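Local coordinates for PILD processed protein (Shewanella oneidensis, PDB 4D40) that is probably processed by PilD and then assembles as a subunit of type IV pili, surface fibres linked to cell adhesion, at residues G4-S16 / K77-H89. Sequence-based numbering, arbitrary orientation.
Sequences GRRFDAQQYLVTS and KGVRVPATNCWSH
Q10, on the long N-terminal helix of this type IV pilin, lies flat against W87 in the C-terminal loop that the C86–C69 disulfide pins down. The pilin fold packs helix 2-27 on an antiparallel sheet; here the chain end, leaving edge strand 80-81, returns to the helix. Followed outward, Q10 CB meets W87 CZ3 (3.6 Å), and CG sits over the six-membered ring, 3.6 Å from its centroid, as a CH-pi contact. With CG anti to the carbonyl carbon (chi1 -74°) and the chain extended beyond it, the amide slides along the indole, the two planes 19° apart. Its tip then reads the loop backbone: OE1 accepts from S88 N (3.0 Å), nearly straight at 169°, while NE2 donates to C86 O (3.0 Å) from above that carbonyl's plane. Glutamine suits the place because one amide both stacks and serves a donor and an acceptor two residues apart. R6 NH1 donates a second hydrogen bond to C86 O (3.2 Å), on a lone pair in the carbonyl plane, while its NE is salt-bridged to D67.

The indole suits its place by offering two large apolar faces, Q10 CG on one and R80 CB on the other, and an edge N-H: W87 NE1 donates to V81 O, which, with the packing on both faces, helps hold the ring's rotation. L13 CD1 touches W87 CH2. One helical turn from F7, whose CB meets the edge of the H89 imidazole, Q11 lays CG over the centre of that ring's face. The terminal carboxylate of H89 is gripped side-on by R80, which probably offsets its charge: R80 NE bridges to H89 OXT (2.8 Å), R80 NH2 donates to H89 O, and V14 CG2 rests 3.7 Å from R80 NH2.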
loop_
_atom_site.group_PDB
_atom_site.type_symbol
_atom_site.label_atom_id
_atom_site.label_comp_id
_atom_site.label_asym_id
_atom_site.label_seq_id
_atom_site.Cartn_x
_atom_site.Cartn_y
_atom_site.Cartn_z
ATOM N N GLY A 4 -15.601 -4.616 0.148
ATOM C CA GLY A 4 -15.081 -4.786 -1.197
ATOM C C GLY A 4 -14.063 -3.719 -1.557
ATOM O O GLY A 4 -13.045 -3.998 -2.197
ATOM N N ARG A 5 -14.332 -2.487 -1.136
ATOM C CA ARG A 5 -13.440 -1.379 -1.437
ATOM C C ARG A 5 -12.130 -1.471 -0.654
ATOM O O ARG A 5 -11.086 -1.036 -1.137
ATOM C CB ARG A 5 -14.136 -0.049 -1.155
ATOM C CG ARG A 5 -15.265 0.246 -2.122
ATOM C CD ARG A 5 -15.715 1.677 -2.007
ATOM N NE ARG A 5 -16.349 1.954 -0.721
ATOM C CZ ARG A 5 -17.662 2.041 -0.519
ATOM N NH1 ARG A 5 -18.520 1.874 -1.518
ATOM N NH2 ARG A 5 -18.121 2.303 0.697
ATOM N N ARG A 6 -12.192 -2.029 0.553
ATOM C CA ARG A 6 -10.986 -2.307 1.328
ATOM C C ARG A 6 -10.120 -3.305 0.567
ATOM O O ARG A 6 -8.905 -3.144 0.462
ATOM C CB ARG A 6 -11.336 -2.855 2.717
ATOM C CG ARG A 6 -10.127 -3.010 3.650
ATOM C CD ARG A 6 -10.306 -4.173 4.619
ATOM N NE ARG A 6 -11.557 -4.088 5.355
ATOM C CZ ARG A 6 -12.166 -5.117 5.937
ATOM N NH1 ARG A 6 -11.642 -6.335 5.886
ATOM N NH2 ARG A 6 -13.309 -4.925 6.579
ATOM N N PHE A 7 -10.756 -4.336 0.022
ATOM C CA PHE A 7 -10.015 -5.380 -0.673
ATOM C C PHE A 7 -9.473 -4.850 -2.003
ATOM O O PHE A 7 -8.374 -5.227 -2.422
ATOM C CB PHE A 7 -10.893 -6.615 -0.886
ATOM C CG PHE A 7 -11.251 -7.347 0.390
ATOM C CD1 PHE A 7 -10.353 -7.437 1.447
ATOM C CD2 PHE A 7 -12.487 -7.955 0.525
ATOM C CE1 PHE A 7 -10.685 -8.107 2.609
ATOM C CE2 PHE A 7 -12.826 -8.630 1.689
ATOM C CZ PHE A 7 -11.922 -8.709 2.729
ATOM N N ASP A 8 -10.234 -3.971 -2.654
ATOM C CA ASP A 8 -9.752 -3.275 -3.849
ATOM C C ASP A 8 -8.477 -2.496 -3.549
ATOM O O ASP A 8 -7.521 -2.515 -4.323
ATOM C CB ASP A 8 -10.806 -2.307 -4.393
ATOM C CG ASP A 8 -11.951 -3.009 -5.094
ATOM O OD1 ASP A 8 -11.814 -4.200 -5.452
ATOM O OD2 ASP A 8 -12.992 -2.350 -5.292
ATOM N N ALA A 9 -8.478 -1.786 -2.427
ATOM C CA ALA A 9 -7.311 -1.017 -2.013
ATOM C C ALA A 9 -6.125 -1.935 -1.746
ATOM O O ALA A 9 -4.992 -1.631 -2.126
ATOM C CB ALA A 9 -7.638 -0.189 -0.776
ATOM N N GLN A 10 -6.393 -3.064 -1.101
ATOM C CA GLN A 10 -5.355 -4.050 -0.831
ATOM C C GLN A 10 -4.742 -4.553 -2.130
ATOM O O GLN A 10 -3.521 -4.665 -2.245
ATOM C CB GLN A 10 -5.918 -5.221 -0.023
ATOM C CG GLN A 10 -6.167 -4.877 1.434
ATOM C CD GLN A 10 -6.893 -5.961 2.200
ATOM O OE1 GLN A 10 -6.907 -7.130 1.806
ATOM N NE2 GLN A 10 -7.506 -5.575 3.314
ATOM N N GLN A 11 -5.589 -4.839 -3.111
ATOM C CA GLN A 11 -5.115 -5.344 -4.394
ATOM C C GLN A 11 -4.212 -4.329 -5.072
ATOM O O GLN A 11 -3.248 -4.696 -5.734
ATOM C CB GLN A 11 -6.292 -5.686 -5.302
ATOM C CG GLN A 11 -7.030 -6.947 -4.901
ATOM C CD GLN A 11 -8.235 -7.216 -5.783
ATOM O OE1 GLN A 11 -9.230 -6.495 -5.730
ATOM N NE2 GLN A 11 -8.143 -8.252 -6.606
ATOM N N TYR A 12 -4.513 -3.048 -4.879
ATOM C CA TYR A 12 -3.747 -1.988 -5.518
ATOM C C TYR A 12 -2.412 -1.802 -4.819
ATOM O O TYR A 12 -1.410 -1.511 -5.471
ATOM C CB TYR A 12 -4.534 -0.682 -5.516
ATOM C CG TYR A 12 -3.843 0.455 -6.230
ATOM C CD1 TYR A 12 -3.505 0.352 -7.566
ATOM C CD2 TYR A 12 -3.549 1.641 -5.572
ATOM C CE1 TYR A 12 -2.882 1.387 -8.228
ATOM C CE2 TYR A 12 -2.928 2.685 -6.230
ATOM C CZ TYR A 12 -2.598 2.551 -7.559
ATOM O OH TYR A 12 -1.983 3.585 -8.227
ATOM N N LEU A 13 -2.401 -1.956 -3.498
ATOM C CA LEU A 13 -1.146 -1.917 -2.746
ATOM C C LEU A 13 -0.241 -3.042 -3.224
ATOM O O LEU A 13 0.970 -2.858 -3.343
ATOM C CB LEU A 13 -1.392 -2.036 -1.245
ATOM C CG LEU A 13 -2.121 -0.847 -0.603
ATOM C CD1 LEU A 13 -2.472 -1.158 0.837
ATOM C CD2 LEU A 13 -1.271 0.391 -0.672
ATOM N N VAL A 14 -0.838 -4.195 -3.512
ATOM C CA VAL A 14 -0.062 -5.367 -3.916
ATOM C C VAL A 14 0.567 -5.158 -5.292
ATOM O O VAL A 14 1.763 -5.385 -5.460
ATOM C CB VAL A 14 -0.934 -6.642 -3.896
ATOM C CG1 VAL A 14 -0.272 -7.802 -4.654
ATOM C CG2 VAL A 14 -1.203 -7.047 -2.458
ATOM N N THR A 15 -0.209 -4.708 -6.274
ATOM C CA THR A 15 0.365 -4.520 -7.605
ATOM C C THR A 15 1.385 -3.378 -7.553
ATOM O O THR A 15 2.367 -3.376 -8.297
ATOM C CB THR A 15 -0.710 -4.256 -8.676
ATOM O OG1 THR A 15 -1.546 -3.172 -8.275
ATOM C CG2 THR A 15 -1.560 -5.497 -8.884
ATOM N N SER A 16 1.177 -2.430 -6.644
ATOM C CA SER A 16 2.150 -1.359 -6.451
ATOM C C SER A 16 3.460 -1.896 -5.883
ATOM O O SER A 16 4.538 -1.498 -6.329
ATOM C CB SER A 16 1.586 -0.279 -5.537
ATOM O OG SER A 16 0.490 0.372 -6.172
ATOM N N LYS A 77 8.907 -5.994 3.122
ATOM C CA LYS A 77 9.050 -7.373 3.591
ATOM C C LYS A 77 7.754 -8.161 3.425
ATOM O O LYS A 77 7.693 -9.349 3.747
ATOM C CB LYS A 77 9.480 -7.391 5.057
ATOM C CG LYS A 77 10.806 -6.697 5.319
ATOM C CD LYS A 77 11.132 -6.640 6.804
ATOM C CE LYS A 77 10.174 -5.735 7.564
ATOM N NZ LYS A 77 10.549 -5.626 8.996
ATOM N N GLY A 78 6.722 -7.495 2.922
ATOM C CA GLY A 78 5.435 -8.121 2.707
ATOM C C GLY A 78 4.544 -8.061 3.931
ATOM O O GLY A 78 3.474 -8.664 3.949
ATOM N N VAL A 79 4.975 -7.333 4.957
ATOM C CA VAL A 79 4.197 -7.238 6.190
ATOM C C VAL A 79 2.969 -6.376 5.962
ATOM O O VAL A 79 3.062 -5.245 5.484
ATOM C CB VAL A 79 5.031 -6.668 7.348
ATOM C CG1 VAL A 79 4.170 -6.465 8.595
ATOM C CG2 VAL A 79 6.193 -7.605 7.654
ATOM N N ARG A 80 1.818 -6.934 6.317
ATOM C CA ARG A 80 0.538 -6.279 6.089
ATOM C C ARG A 80 -0.092 -5.866 7.412
ATOM O O ARG A 80 -0.125 -6.643 8.365
ATOM C CB ARG A 80 -0.386 -7.210 5.308
ATOM C CG ARG A 80 0.080 -7.455 3.877
ATOM C CD ARG A 80 -0.115 -8.907 3.465
ATOM N NE ARG A 80 -0.227 -9.076 2.013
ATOM C CZ ARG A 80 0.797 -9.079 1.163
ATOM N NH1 ARG A 80 2.040 -8.902 1.595
ATOM N NH2 ARG A 80 0.573 -9.255 -0.131
ATOM N N VAL A 81 -0.576 -4.629 7.456
ATOM C CA VAL A 81 -1.168 -4.054 8.657
ATOM C C VAL A 81 -2.562 -3.541 8.320
ATOM O O VAL A 81 -2.744 -2.949 7.260
ATOM C CB VAL A 81 -0.308 -2.901 9.205
ATOM C CG1 VAL A 81 -0.977 -2.218 10.399
ATOM C CG2 VAL A 81 1.071 -3.411 9.589
ATOM N N PRO A 82 -3.549 -3.753 9.217
ATOM C CA PRO A 82 -3.523 -4.520 10.470
ATOM C C PRO A 82 -3.142 -5.986 10.268
ATOM O O PRO A 82 -3.543 -6.590 9.276
ATOM C CB PRO A 82 -4.959 -4.401 10.989
ATOM C CG PRO A 82 -5.486 -3.156 10.380
ATOM C CD PRO A 82 -4.830 -3.045 9.035
ATOM N N ALA A 83 -2.371 -6.537 11.203
ATOM C CA ALA A 83 -1.800 -7.873 11.053
ATOM C C ALA A 83 -2.858 -8.974 11.041
ATOM O O ALA A 83 -2.653 -10.028 10.436
ATOM C CB ALA A 83 -0.792 -8.135 12.168
ATOM N N THR A 84 -3.980 -8.734 11.712
ATOM C CA THR A 84 -5.036 -9.734 11.807
ATOM C C THR A 84 -6.383 -9.110 11.446
ATOM O O THR A 84 -6.531 -7.885 11.468
ATOM C CB THR A 84 -5.092 -10.363 13.228
ATOM O OG1 THR A 84 -5.350 -9.346 14.205
ATOM C CG2 THR A 84 -3.771 -11.056 13.570
ATOM N N ASN A 85 -7.330 -9.963 11.057
ATOM C CA ASN A 85 -8.732 -9.582 10.837
ATOM C C ASN A 85 -9.045 -8.733 9.599
ATOM O O ASN A 85 -10.211 -8.420 9.372
ATOM C CB ASN A 85 -9.267 -8.820 12.058
ATOM C CG ASN A 85 -9.019 -9.546 13.364
ATOM O OD1 ASN A 85 -9.102 -10.773 13.439
ATOM N ND2 ASN A 85 -8.724 -8.785 14.412
ATOM N N CYS A 86 -8.051 -8.364 8.794
ATOM C CA CYS A 86 -8.281 -7.326 7.779
ATOM C C CYS A 86 -7.879 -7.662 6.355
ATOM O O CYS A 86 -8.621 -7.370 5.414
ATOM C CB CYS A 86 -7.562 -6.054 8.204
ATOM S SG CYS A 86 -8.418 -5.252 9.569
ATOM N N TRP A 87 -6.706 -8.261 6.198
ATOM C CA TRP A 87 -6.139 -8.512 4.877
ATOM C C TRP A 87 -6.577 -9.854 4.291
ATOM O O TRP A 87 -6.657 -10.859 4.998
ATOM C CB TRP A 87 -4.614 -8.449 4.955
ATOM C CG TRP A 87 -4.063 -7.058 4.845
ATOM C CD1 TRP A 87 -3.971 -6.126 5.842
ATOM C CD2 TRP A 87 -3.511 -6.445 3.672
ATOM N NE1 TRP A 87 -3.400 -4.971 5.358
ATOM C CE2 TRP A 87 -3.108 -5.141 4.031
ATOM C CE3 TRP A 87 -3.319 -6.872 2.355
ATOM C CZ2 TRP A 87 -2.530 -4.263 3.120
ATOM C CZ3 TRP A 87 -2.750 -5.997 1.450
ATOM C CH2 TRP A 87 -2.355 -4.710 1.835
ATOM N N SER A 88 -6.860 -9.848 2.991
ATOM C CA SER A 88 -7.235 -11.053 2.259
ATOM C C SER A 88 -6.433 -11.167 0.967
ATOM O O SER A 88 -6.785 -11.946 0.078
ATOM C CB SER A 88 -8.736 -11.044 1.955
ATOM O OG SER A 88 -9.486 -11.266 3.133
ATOM N N HIS A 89 -5.353 -10.394 0.882
ATOM C CA HIS A 89 -4.497 -10.350 -0.299
ATOM C C HIS A 89 -3.043 -10.180 0.111
ATOM O O HIS A 89 -2.129 -10.238 -0.717
ATOM C CB HIS A 89 -4.911 -9.205 -1.228
ATOM C CG HIS A 89 -6.298 -9.340 -1.767
ATOM N ND1 HIS A 89 -6.583 -10.047 -2.917
ATOM C CD2 HIS A 89 -7.483 -8.868 -1.312
ATOM C CE1 HIS A 89 -7.883 -10.000 -3.148
ATOM N NE2 HIS A 89 -8.452 -9.292 -2.188
ATOM O OXT HIS A 89 -2.753 -9.972 1.289
#